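Local coordinates for protein glycosyltransferase (Streptomyces viridochromogenes, PDB 2IUY) that probably transfers a sugar from a nucleotide-activated donor, as a retaining family GT4 enzyme taking part in avilamycin A biosynthesis, at residues G30-Q33 / W34-N38; P253-T256 / V257-E260; A99-P102 / P103-F107; A37-M40 / D41-E45. One frame throughout, in Å; residues are numbered along the deposited sequence.

Contact 1: residues G30-Q33 / W34-N38; sequences GGIQ and WVVAN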
ATOM      1  N   GLY A  30       2.480   7.189   4.307  1.00 21.84           N
ATOM      2  CA  GLY A  30       1.885   6.088   5.033  1.00 20.95           C
ATOM      3  C   GLY A  30       1.054   5.211   4.126  1.00 19.65           C
ATOM      4  O   GLY A  30      -0.121   5.523   3.845  1.00 21.27           O
ATOM      5  N   GLY A  31       1.667   4.119   3.700  1.00 16.52           N
ATOM      6  CA  GLY A  31       1.034   3.095   2.888  1.00 14.23           C
ATOM      7  C   GLY A  31      -0.200   2.449   3.455  1.00 12.12           C
ATOM      8  O   GLY A  31      -1.180   2.407   2.767  1.00 11.60           O
ATOM      9  N   ILE A  32      -0.170   1.927   4.687  1.00 10.41           N
ATOM     10  CA  ILE A  32      -1.364   1.278   5.284  1.00 10.03           C
ATOM     11  C   ILE A  32      -2.618   2.162   5.335  1.00  9.40           C
ATOM     12  O   ILE A  32      -3.759   1.689   5.140  1.00  8.73           O
ATOM     13  CB  ILE A  32      -1.101   0.683   6.713  1.00  9.99           C
ATOM     14  CG1 ILE A  32      -0.112  -0.497   6.624  1.00 11.31           C
ATOM     15  CG2 ILE A  32      -2.439   0.260   7.418  1.00 10.48           C
ATOM     16  CD1 ILE A  32       0.452  -0.965   8.028  1.00 10.10           C
ATOM     17  N   GLN A  33      -2.380   3.445   5.601  1.00  8.65           N
ATOM     18  CA  GLN A  33      -3.419   4.451   5.762  1.00  8.23           C
ATOM     19  C   GLN A  33      -4.108   4.720   4.427  1.00  8.76           C
ATOM     20  O   GLN A  33      -5.306   4.920   4.388  1.00  9.23           O
ATOM     21  CB  GLN A  33      -2.820   5.729   6.350  1.00  6.85           C
ATOM     22  CG  GLN A  33      -2.254   5.549   7.741  1.00  7.23           C
ATOM     23  CD  GLN A  33      -0.719   5.309   7.773  1.00  8.87           C
ATOM     24  OE1 GLN A  33      -0.105   4.861   6.792  1.00  7.29           O
ATOM     25  NE2 GLN A  33      -0.115   5.606   8.902  1.00  9.07           N
ATOM     26  N   TRP A  34      -3.341   4.708   3.341  1.00  9.23           N
ATOM     27  CA  TRP A  34      -3.887   4.748   1.995  1.00 10.14           C
ATOM     28  C   TRP A  34      -4.713   3.476   1.703  1.00  9.90           C
ATOM     29  O   TRP A  34      -5.808   3.554   1.171  1.00  9.96           O
ATOM     30  CB  TRP A  34      -2.774   4.962   0.926  1.00 12.21           C
ATOM     31  CG  TRP A  34      -2.504   6.454   0.757  1.00 12.86           C
ATOM     32  CD1 TRP A  34      -1.378   7.143   1.113  1.00 13.51           C
ATOM     33  CD2 TRP A  34      -3.437   7.421   0.270  1.00 14.61           C
ATOM     34  NE1 TRP A  34      -1.561   8.498   0.874  1.00 16.39           N
ATOM     35  CE2 TRP A  34      -2.813   8.687   0.344  1.00 15.17           C
ATOM     36  CE3 TRP A  34      -4.737   7.336  -0.254  1.00 17.59           C
ATOM     37  CZ2 TRP A  34      -3.439   9.851  -0.103  1.00 15.36           C
ATOM     38  CZ3 TRP A  34      -5.368   8.499  -0.672  1.00 15.79           C
ATOM     39  CH2 TRP A  34      -4.722   9.736  -0.585  1.00 14.65           C
ATOM     40  N   VAL A  35      -4.202   2.323   2.093  1.00  8.90           N
ATOM     41  CA  VAL A  35      -4.971   1.069   1.886  1.00  8.40           C
ATOM     42  C   VAL A  35      -6.346   1.191   2.521  1.00  7.06           C
ATOM     43  O   VAL A  35      -7.351   0.866   1.904  1.00  7.54           O
ATOM     44  CB  VAL A  35      -4.233  -0.179   2.410  1.00  7.72           C
ATOM     45  CG1 VAL A  35      -5.108  -1.455   2.244  1.00  7.11           C
ATOM     46  CG2 VAL A  35      -2.871  -0.342   1.678  1.00  9.09           C
ATOM     47  N   VAL A  36      -6.385   1.636   3.763  1.00  7.08           N
ATOM     48  CA  VAL A  36      -7.627   1.704   4.553  1.00  5.99           C
ATOM     49  C   VAL A  36      -8.617   2.704   3.934  1.00  7.55           C
ATOM     50  O   VAL A  36      -9.796   2.449   3.898  1.00  7.92           O
ATOM     51  CB  VAL A  36      -7.302   2.061   6.041  1.00  6.72           C
ATOM     52  CG1 VAL A  36      -8.570   2.166   6.872  1.00  5.29           C
ATOM     53  CG2 VAL A  36      -6.373   0.988   6.656  1.00  5.39           C
ATOM     54  N   ALA A  37      -8.105   3.854   3.448  1.00  8.01           N
ATOM     55  CA  ALA A  37      -8.894   4.854   2.749  1.00  7.13           C
ATOM     56  C   ALA A  37      -9.587   4.268   1.495  1.00  7.70           C
ATOM     57  O   ALA A  37     -10.779   4.470   1.300  1.00  7.58           O
ATOM     58  CB  ALA A  37      -8.003   6.074   2.385  1.00  5.71           C
ATOM     59  N   ASN A  38      -8.832   3.540   0.683  1.00  7.25           N
ATOM     60  CA  ASN A  38      -9.300   2.990  -0.555  1.00  8.98           C
ATOM     61  C   ASN A  38     -10.286   1.834  -0.299  1.00  9.72           C
ATOM     62  O   ASN A  38     -11.340   1.718  -0.985  1.00  9.24           O
ATOM     63  CB  ASN A  38      -8.102   2.482  -1.424  1.00  8.25           C
ATOM     64  CG  ASN A  38      -7.351   3.620  -2.103  1.00 10.11           C
ATOM     65  OD1 ASN A  38      -7.931   4.407  -2.874  1.00  7.42           O
ATOM     66  ND2 ASN A  38      -6.043   3.676  -1.871  1.00  7.38           N
TER

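Contact 2: residues P253-T256 / V257-E260; sequences PGAT and VVSE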
ATOM      1  N   PRO A 253       5.124  -6.999   1.007  1.00  9.45           N
ATOM      2  CA  PRO A 253       3.757  -7.571   1.150  1.00  9.92           C
ATOM      3  C   PRO A 253       2.727  -7.302   0.041  1.00  9.32           C
ATOM      4  O   PRO A 253       2.083  -8.279  -0.446  1.00  8.84           O
ATOM      5  CB  PRO A 253       3.259  -7.033   2.506  1.00 10.04           C
ATOM      6  CG  PRO A 253       4.477  -6.519   3.208  1.00 10.53           C
ATOM      7  CD  PRO A 253       5.531  -6.212   2.182  1.00 10.58           C
ATOM      8  N   GLY A 254       2.594  -6.025  -0.359  1.00  8.53           N
ATOM      9  CA  GLY A 254       1.567  -5.601  -1.277  1.00  9.46           C
ATOM     10  C   GLY A 254       1.859  -4.409  -2.181  1.00 10.43           C
ATOM     11  O   GLY A 254       1.206  -4.263  -3.239  1.00 10.24           O
ATOM     12  N   ALA A 255       2.816  -3.557  -1.794  1.00  9.80           N
ATOM     13  CA  ALA A 255       3.320  -2.479  -2.663  1.00  9.56           C
ATOM     14  C   ALA A 255       2.215  -1.594  -3.240  1.00  9.70           C
ATOM     15  O   ALA A 255       1.894  -1.633  -4.423  1.00  8.61           O
ATOM     16  CB  ALA A 255       4.216  -3.025  -3.792  1.00 10.07           C
ATOM     17  N   THR A 256       1.626  -0.812  -2.365  1.00 10.73           N
ATOM     18  CA  THR A 256       0.534   0.073  -2.695  1.00 12.03           C
ATOM     19  C   THR A 256       0.910   1.004  -3.877  1.00 11.79           C
ATOM     20  O   THR A 256       0.080   1.308  -4.719  1.00 11.90           O
ATOM     21  CB  THR A 256       0.149   0.890  -1.416  1.00 12.57           C
ATOM     22  OG1 THR A 256      -1.093   1.617  -1.637  1.00 16.33           O
ATOM     23  CG2 THR A 256       1.264   1.852  -1.054  1.00 11.65           C
ATOM     24  N   VAL A 257       2.184   1.406  -3.970  1.00 11.32           N
ATOM     25  CA  VAL A 257       2.607   2.349  -5.035  1.00 10.29           C
ATOM     26  C   VAL A 257       2.352   1.792  -6.437  1.00  9.22           C
ATOM     27  O   VAL A 257       2.173   2.556  -7.357  1.00  8.40           O
ATOM     28  CB  VAL A 257       4.122   2.768  -4.917  1.00 11.03           C
ATOM     29  CG1 VAL A 257       5.076   1.647  -5.460  1.00  8.27           C
ATOM     30  CG2 VAL A 257       4.363   4.132  -5.591  1.00 12.43           C
ATOM     31  N   VAL A 258       2.316   0.464  -6.579  1.00  7.70           N
ATOM     32  CA  VAL A 258       2.062  -0.167  -7.882  1.00  6.85           C
ATOM     33  C   VAL A 258       0.639   0.160  -8.401  1.00  6.02           C
ATOM     34  O   VAL A 258       0.462   0.612  -9.553  1.00  5.05           O
ATOM     35  CB  VAL A 258       2.301  -1.715  -7.849  1.00  6.32           C
ATOM     36  CG1 VAL A 258       1.903  -2.409  -9.217  1.00  7.73           C
ATOM     37  CG2 VAL A 258       3.758  -2.052  -7.557  1.00  6.11           C
ATOM     38  N   SER A 259      -0.367  -0.080  -7.549  1.00  4.99           N
ATOM     39  CA  SER A 259      -1.763   0.182  -7.911  1.00  5.81           C
ATOM     40  C   SER A 259      -2.009   1.673  -8.066  1.00  6.86           C
ATOM     41  O   SER A 259      -2.789   2.095  -8.930  1.00  7.25           O
ATOM     42  CB  SER A 259      -2.755  -0.469  -6.902  1.00  6.65           C
ATOM     43  OG  SER A 259      -2.506   0.036  -5.601  1.00  4.58           O
ATOM     44  N   GLU A 260      -1.326   2.467  -7.237  1.00  6.96           N
ATOM     45  CA  GLU A 260      -1.398   3.940  -7.269  1.00  8.24           C
ATOM     46  C   GLU A 260      -0.849   4.531  -8.555  1.00  7.84           C
ATOM     47  O   GLU A 260      -1.503   5.363  -9.160  1.00  9.54           O
ATOM     48  CB  GLU A 260      -0.704   4.557  -6.049  1.00  6.98           C
ATOM     49  CG  GLU A 260      -1.535   4.221  -4.817  1.00 11.60           C
ATOM     50  CD  GLU A 260      -1.131   4.946  -3.579  1.00 17.12           C
ATOM     51  OE1 GLU A 260       0.011   4.756  -3.144  1.00 19.37           O
ATOM     52  OE2 GLU A 260      -1.988   5.700  -3.031  1.00 20.76           O
TER

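Contact 3: residues A99-P102 / P103-F107; sequences AGLP and PGTAF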
ATOM      1  N   ALA A  99      -9.950 -11.218  21.256  1.00 14.53           N
ATOM      2  CA  ALA A  99     -10.397 -11.440  22.645  1.00 15.17           C
ATOM      3  C   ALA A  99     -11.169 -10.243  23.133  1.00 15.70           C
ATOM      4  O   ALA A  99     -10.730  -9.093  22.937  1.00 16.40           O
ATOM      5  CB  ALA A  99      -9.190 -11.698  23.586  1.00 15.70           C
ATOM      6  N   GLY A 100     -12.326 -10.475  23.733  1.00 15.51           N
ATOM      7  CA  GLY A 100     -13.055  -9.348  24.311  1.00 16.36           C
ATOM      8  C   GLY A 100     -14.138  -8.754  23.444  1.00 16.95           C
ATOM      9  O   GLY A 100     -14.960  -7.939  23.909  1.00 17.09           O
ATOM     10  N   LEU A 101     -14.146  -9.129  22.168  1.00 16.77           N
ATOM     11  CA  LEU A 101     -15.205  -8.686  21.263  1.00 16.32           C
ATOM     12  C   LEU A 101     -16.550  -9.334  21.687  1.00 15.70           C
ATOM     13  O   LEU A 101     -16.567 -10.467  22.228  1.00 15.52           O
ATOM     14  CB  LEU A 101     -14.863  -9.063  19.805  1.00 16.25           C
ATOM     15  CG  LEU A 101     -13.602  -8.442  19.188  1.00 15.92           C
ATOM     16  CD1 LEU A 101     -13.570  -8.858  17.752  1.00 16.31           C
ATOM     17  CD2 LEU A 101     -13.575  -6.880  19.298  1.00 13.91           C
ATOM     18  N   PRO A 102     -17.669  -8.632  21.433  1.00 14.64           N
ATOM     19  CA  PRO A 102     -18.974  -9.126  21.838  1.00 14.78           C
ATOM     20  C   PRO A 102     -19.332 -10.374  21.044  1.00 13.97           C
ATOM     21  O   PRO A 102     -18.862 -10.534  19.904  1.00 13.01           O
ATOM     22  CB  PRO A 102     -19.922  -7.968  21.479  1.00 14.64           C
ATOM     23  CG  PRO A 102     -19.076  -6.793  21.330  1.00 15.93           C
ATOM     24  CD  PRO A 102     -17.786  -7.337  20.755  1.00 14.42           C
ATOM     25  N   PRO A 103     -20.155 -11.271  21.636  1.00 13.79           N
ATOM     26  CA  PRO A 103     -20.504 -12.484  20.885  1.00 12.74           C
ATOM     27  C   PRO A 103     -21.141 -12.095  19.574  1.00 12.02           C
ATOM     28  O   PRO A 103     -21.921 -11.155  19.521  1.00 12.12           O
ATOM     29  CB  PRO A 103     -21.571 -13.165  21.762  1.00 13.10           C
ATOM     30  CG  PRO A 103     -21.499 -12.500  23.110  1.00 13.10           C
ATOM     31  CD  PRO A 103     -20.815 -11.191  22.962  1.00 13.40           C
ATOM     32  N   GLY A 104     -20.801 -12.794  18.509  1.00 12.34           N
ATOM     33  CA  GLY A 104     -21.403 -12.524  17.223  1.00 12.58           C
ATOM     34  C   GLY A 104     -20.498 -11.676  16.340  1.00 13.21           C
ATOM     35  O   GLY A 104     -20.699 -11.600  15.121  1.00 14.20           O
ATOM     36  N   THR A 105     -19.499 -11.039  16.932  1.00 12.51           N
ATOM     37  CA  THR A 105     -18.628 -10.158  16.151  1.00 12.22           C
ATOM     38  C   THR A 105     -17.513 -10.974  15.474  1.00 12.44           C
ATOM     39  O   THR A 105     -16.741 -11.643  16.141  1.00 12.44           O
ATOM     40  CB  THR A 105     -18.056  -8.975  17.012  1.00 11.78           C
ATOM     41  OG1 THR A 105     -19.149  -8.264  17.589  1.00  9.52           O
ATOM     42  CG2 THR A 105     -17.304  -8.004  16.138  1.00  9.29           C
ATOM     43  N   ALA A 106     -17.428 -10.888  14.139  1.00 11.63           N
ATOM     44  CA  ALA A 106     -16.352 -11.561  13.390  1.00  9.61           C
ATOM     45  C   ALA A 106     -15.064 -10.747  13.469  1.00  8.93           C
ATOM     46  O   ALA A 106     -15.087  -9.512  13.503  1.00  7.54           O
ATOM     47  CB  ALA A 106     -16.765 -11.748  11.884  1.00  8.68           C
ATOM     48  N   PHE A 107     -13.941 -11.449  13.501  1.00  8.32           N
ATOM     49  CA  PHE A 107     -12.646 -10.789  13.481  1.00  9.49           C
ATOM     50  C   PHE A 107     -11.873 -11.205  12.210  1.00  9.11           C
ATOM     51  O   PHE A 107     -11.725 -12.401  11.906  1.00  8.00           O
ATOM     52  CB  PHE A 107     -11.841 -11.085  14.748  1.00  9.02           C
ATOM     53  CG  PHE A 107     -10.551 -10.351  14.803  1.00  9.83           C
ATOM     54  CD1 PHE A 107     -10.500  -9.015  15.237  1.00  9.43           C
ATOM     55  CD2 PHE A 107      -9.369 -10.972  14.388  1.00  9.89           C
ATOM     56  CE1 PHE A 107      -9.278  -8.324  15.263  1.00  9.08           C
ATOM     57  CE2 PHE A 107      -8.143 -10.304  14.437  1.00  8.60           C
ATOM     58  CZ  PHE A 107      -8.101  -8.978  14.847  1.00  9.24           C
TER

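Contact 4: residues A37-M40 / D41-E45; sequences ANLM and DGLLE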
ATOM      1  N   ALA A  37      -8.105   3.854   3.448  1.00  8.01           N
ATOM      2  CA  ALA A  37      -8.894   4.854   2.749  1.00  7.13           C
ATOM      3  C   ALA A  37      -9.587   4.268   1.495  1.00  7.70           C
ATOM      4  O   ALA A  37     -10.779   4.470   1.300  1.00  7.58           O
ATOM      5  CB  ALA A  37      -8.003   6.074   2.385  1.00  5.71           C
ATOM      6  N   ASN A  38      -8.832   3.540   0.683  1.00  7.25           N
ATOM      7  CA  ASN A  38      -9.300   2.990  -0.555  1.00  8.98           C
ATOM      8  C   ASN A  38     -10.286   1.834  -0.299  1.00  9.72           C
ATOM      9  O   ASN A  38     -11.340   1.718  -0.985  1.00  9.24           O
ATOM     10  CB  ASN A  38      -8.102   2.482  -1.424  1.00  8.25           C
ATOM     11  CG  ASN A  38      -7.351   3.620  -2.103  1.00 10.11           C
ATOM     12  OD1 ASN A  38      -7.931   4.407  -2.874  1.00  7.42           O
ATOM     13  ND2 ASN A  38      -6.043   3.676  -1.871  1.00  7.38           N
ATOM     14  N   LEU A  39      -9.936   1.004   0.677  1.00  9.09           N
ATOM     15  CA  LEU A  39     -10.834  -0.050   1.194  1.00  9.86           C
ATOM     16  C   LEU A  39     -12.171   0.517   1.681  1.00 10.88           C
ATOM     17  O   LEU A  39     -13.249   0.038   1.310  1.00 10.81           O
ATOM     18  CB  LEU A  39     -10.157  -0.905   2.301  1.00  9.17           C
ATOM     19  CG  LEU A  39     -11.089  -2.019   2.856  1.00  9.55           C
ATOM     20  CD1 LEU A  39     -11.694  -2.892   1.714  1.00  6.02           C
ATOM     21  CD2 LEU A  39     -10.478  -2.899   3.907  1.00  6.71           C
HETATM   22  N   MSE A  40     -12.070   1.522   2.528  1.00 11.83           N
HETATM   23  CA  MSE A  40     -13.212   2.176   3.129  1.00 14.19           C
HETATM   24  C   MSE A  40     -14.186   2.739   2.071  1.00 12.56           C
HETATM   25  O   MSE A  40     -15.393   2.682   2.244  1.00 12.89           O
HETATM   26  CB  MSE A  40     -12.660   3.295   4.008  1.00 13.43           C
HETATM   27  CG  MSE A  40     -13.656   4.297   4.487  1.00 16.54           C
HETATM   28 SE   MSE A  40     -12.657   5.637   5.516  1.00 23.41          SE
HETATM   29  CE  MSE A  40     -12.038   6.779   4.018  1.00 21.78           C
ATOM     30  N   ASP A  41     -13.635   3.337   1.009  1.00 12.69           N
ATOM     31  CA  ASP A  41     -14.428   3.921  -0.083  1.00 11.12           C
ATOM     32  C   ASP A  41     -15.222   2.807  -0.748  1.00  9.79           C
ATOM     33  O   ASP A  41     -16.399   2.969  -1.046  1.00 10.14           O
ATOM     34  CB  ASP A  41     -13.516   4.534  -1.147  1.00 10.59           C
ATOM     35  CG  ASP A  41     -12.878   5.831  -0.711  1.00 11.96           C
ATOM     36  OD1 ASP A  41     -13.136   6.300   0.428  1.00 12.27           O
ATOM     37  OD2 ASP A  41     -12.094   6.366  -1.531  1.00 11.11           O
ATOM     38  N   GLY A  42     -14.569   1.676  -0.998  1.00  9.18           N
ATOM     39  CA  GLY A  42     -15.270   0.476  -1.567  1.00  8.88           C
ATOM     40  C   GLY A  42     -16.468   0.018  -0.728  1.00  9.06           C
ATOM     41  O   GLY A  42     -17.577  -0.153  -1.267  1.00 10.39           O
ATOM     42  N   LEU A  43     -16.238  -0.177   0.576  1.00  7.14           N
ATOM     43  CA  LEU A  43     -17.228  -0.665   1.523  1.00  6.63           C
ATOM     44  C   LEU A  43     -18.438   0.283   1.618  1.00  7.60           C
ATOM     45  O   LEU A  43     -19.537  -0.172   1.644  1.00  6.87           O
ATOM     46  CB  LEU A  43     -16.593  -0.837   2.918  1.00  6.20           C
ATOM     47  CG  LEU A  43     -15.575  -1.990   3.012  1.00  5.48           C
ATOM     48  CD1 LEU A  43     -14.833  -1.926   4.298  1.00  5.93           C
ATOM     49  CD2 LEU A  43     -16.321  -3.380   2.794  1.00  4.53           C
ATOM     50  N   LEU A  44     -18.177   1.591   1.717  1.00  8.66           N
ATOM     51  CA  LEU A  44     -19.178   2.627   1.718  1.00  9.83           C
ATOM     52  C   LEU A  44     -19.962   2.651   0.408  1.00 11.48           C
ATOM     53  O   LEU A  44     -21.176   2.849   0.423  1.00 12.54           O
ATOM     54  CB  LEU A  44     -18.514   3.991   1.989  1.00 10.31           C
ATOM     55  CG  LEU A  44     -17.915   4.236   3.398  1.00 10.79           C
ATOM     56  CD1 LEU A  44     -17.102   5.570   3.400  1.00 10.15           C
ATOM     57  CD2 LEU A  44     -19.019   4.204   4.507  1.00  8.66           C
ATOM     58  N   GLU A  45     -19.282   2.479  -0.734  1.00 11.58           N
ATOM     59  CA  GLU A  45     -19.966   2.490  -2.024  1.00 12.98           C
ATOM     60  C   GLU A  45     -20.891   1.286  -2.120  1.00 13.13           C
ATOM     61  O   GLU A  45     -21.955   1.342  -2.771  1.00 13.66           O
ATOM     62  CB  GLU A  45     -18.967   2.433  -3.180  1.00 12.80           C
ATOM     63  CG  GLU A  45     -19.355   3.288  -4.392  1.00 20.20           C
ATOM     64  CD  GLU A  45     -18.141   3.621  -5.265  1.00 25.45           C
ATOM     65  OE1 GLU A  45     -17.257   4.394  -4.818  1.00 30.75           O
ATOM     66  OE2 GLU A  45     -18.078   3.127  -6.407  1.00 30.15           O
TER

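Contact 1: residues G30-Q33 / W34-N38
Trp34 packs against the flank of the first turn of helix 31-45, with its CD1 3.4 Å from the carbonyl O of Gly30 and its CB 3.5 Å from that of Gly31. The indole meets Gly30 O obliquely. Gly30 is the N-cap residue, and its phi of 165° is a backbone setting that belongs to glycine. The first turn closes loosely, because the bond from Trp34 N to Gly30 O is weak. The next bond is regular: Val35 N donates to Gly31 O over 3.1 Å, in the carbonyl plane. Val36 and Ala37 continue the i to i+4 series on Ile32 O and Gln33 O, each with the donor tilted from the acceptor plane.

The two valines use the same rotamer. In each, CG1 stands opposite the backbone N (177° in Val35), which brings CG2 beside that N and back over the preceding turn. Val35 CG2 thus reaches 3.4 Å from Gly31 O, while Val36 CG2 presses to 3.1 Å from Ile32 O. Val36 CG2 also meets CG2 of Ile32 at 4.1 Å, the two branched chains crossing at a slant as an apolar pair one turn apart.

Away from the helix, the Trp34 ring forms a cation-pi interaction with Arg225, a residue seen to bind UDP, as is Gly30. The chemistry is therefore divided: methyl groups close over carbonyls already engaged in helix bonds, whereas the indole sets an aromatic surface against a cationic residue of the nucleotide site and probably helps to position it.

Contact 2: residues P253-T256 / V257-E260
This is a local contact in the first turn of helix 256-263, where the loop after strand 234-237 runs into the helix and supplies part of the UDP site. The entry is marked by Ala255, whose positive phi (52°) turns the chain before it coils. Its carbonyl O takes Val258 N at 3.0 Å, the donor standing well above the carbonyl plane. Ala255 CB and Val258 CG2 pack beside this bond, 3.9 Å apart.

Thr256 O is gripped twice. Glu260 N approaches nearly along the C=O axis at 3.1 Å, and Ser259 OG donates from 3.0 Å. The serine oxygen gets there because it sits between its backbone N and carbonyl carbon (chi1 59°), folded back on the preceding turn. Glu260 CG also passes 3.3 Å from Thr256 O, and its extended chain carries OE1 to 3.7 Å from Thr256 OG1, a packing distance.

The carboxylate has its partners outside the turn: Arg225 makes a salt bridge to OE1, and Tyr152 a hydrogen bond to OE2. Thr256, Val257 and Glu260 are all seen to bind UDP, and the position of Glu260 is consistent with its being the second glutamate of the E-X7-E motif of retaining GT4 enzymes.

Around the turn, Val257 packs on strand 234-237, Val258 on helix 276-279, and both Val258 and Ser259 on Trp319 of helix 308-319.

Contact 3: residues A99-P102 / P103-F107
A type II beta turn from Pro102 to Thr105 leads the chain from the loop after strand 87-90 into strand 106-111. The turn is closed by Thr105 N, which donates to Pro102 O over 3.1 Å with an N-H...O angle of 156°. Pro103 holds the second position and Gly104 the third, where a phi of 100° suits glycine. Where the turn begins, Pro102 CB and Pro103 CD touch at 3.7 Å.

Thr105 faces back across the turn. Its OG1 lies beside its own backbone N (chi1 -56°), which places it 3.6 Å from Pro102 CD and 3.3 Å from Pro102 O. The latter is a weak bond at most and is not settled, since the one hydroxyl proton may instead serve the weak bond to Val85 O. The other branch, CG2, turns instead to Leu101 CD1 at 4.2 Å.

That leucine methyl also rests on Phe107, 4.0 Å from its CD1, with the two side chains running at roughly right angles and the ring approached obliquely. Thr105 and Phe107, two residues apart, thus share Leu101 on one side of the chain. Val88 of strand 87-90 touches all three residues, and Ala106 hydrogen-bonds through its backbone to Asp86 and Val88.

Proline followed by glycine at the two central positions is the classic type II turn, used here at the surface to start a strand of the parallel N-terminal sheet.

Contact 4: residues A37-M40 / D41-E45
Met40, modelled as selenomethionine, and Leu44 project side by side from helix 31-45, one turn apart and pointing the same way, with Met40 CG 3.8 Å from Leu44 CD1. CG of Met40 is opposite its backbone N (chi1 167°), and the chain stays extended until it bends at the selenium. This bend swings CE round to 3.8 Å from Asp41 OD1, so a single side chain serves as apolar neighbour to Leu44 and, by its tip, borders a carboxylate.

Asp41 folds back over the preceding turn. Its backbone N donates to Ala37 O over 3.1 Å, and with chi1 at -74° its CG lies only 3.2 Å from that same oxygen. OD1 comes to 3.1 Å from Ala37 O as well, but both atoms are acceptors and no bond joins them. Its strongest polar partner lies outside the two segments: Arg151 NE forms a salt bridge with OD2.

Leu39 meets Leu43 on another side of the helix, CG to CD1 at 4.0 Å, beside the bond from Leu43 N to Leu39 O. Leu44 N completes the same pattern on Met40 O at 3.0 Å. Leu39 and Met40 rest on Leu8 of strand 5-9, Met40, Leu43 and Leu44 on Val50 of strand 49-53.

The apolar residues thus seat the helix on its sheet, while the buried Asp41 lies close to the like-charged Asp148, which would tend to raise its proton affinity, and the salt bridge to Arg151 probably offsets this.

In the fold
Contacts 1 and 4 are successive parts of helix 31-45, sharing Ala37 and Asn38, with centres 11 Å apart; the helix connects strands 5-9 and 49-53 of the N-terminal parallel sheet. Contact 3 comes next along the chain, entering strand 106-111 of that sheet, its nearest atoms about 12 Å from contact 4 and about 13 Å from contact 1. Contact 2 is last and belongs to the second six-stranded sheet's domain. It nonetheless touches contact 1, with Gly31 CA 4.1 Å from Thr256 CG2. Helix starts from the two Rossmann-like halves thus meet at the UDP site, as expected of a GT-B fold; contact 4 continues the same helix away from the site, and contact 3 lies at the surface of the N-terminal half.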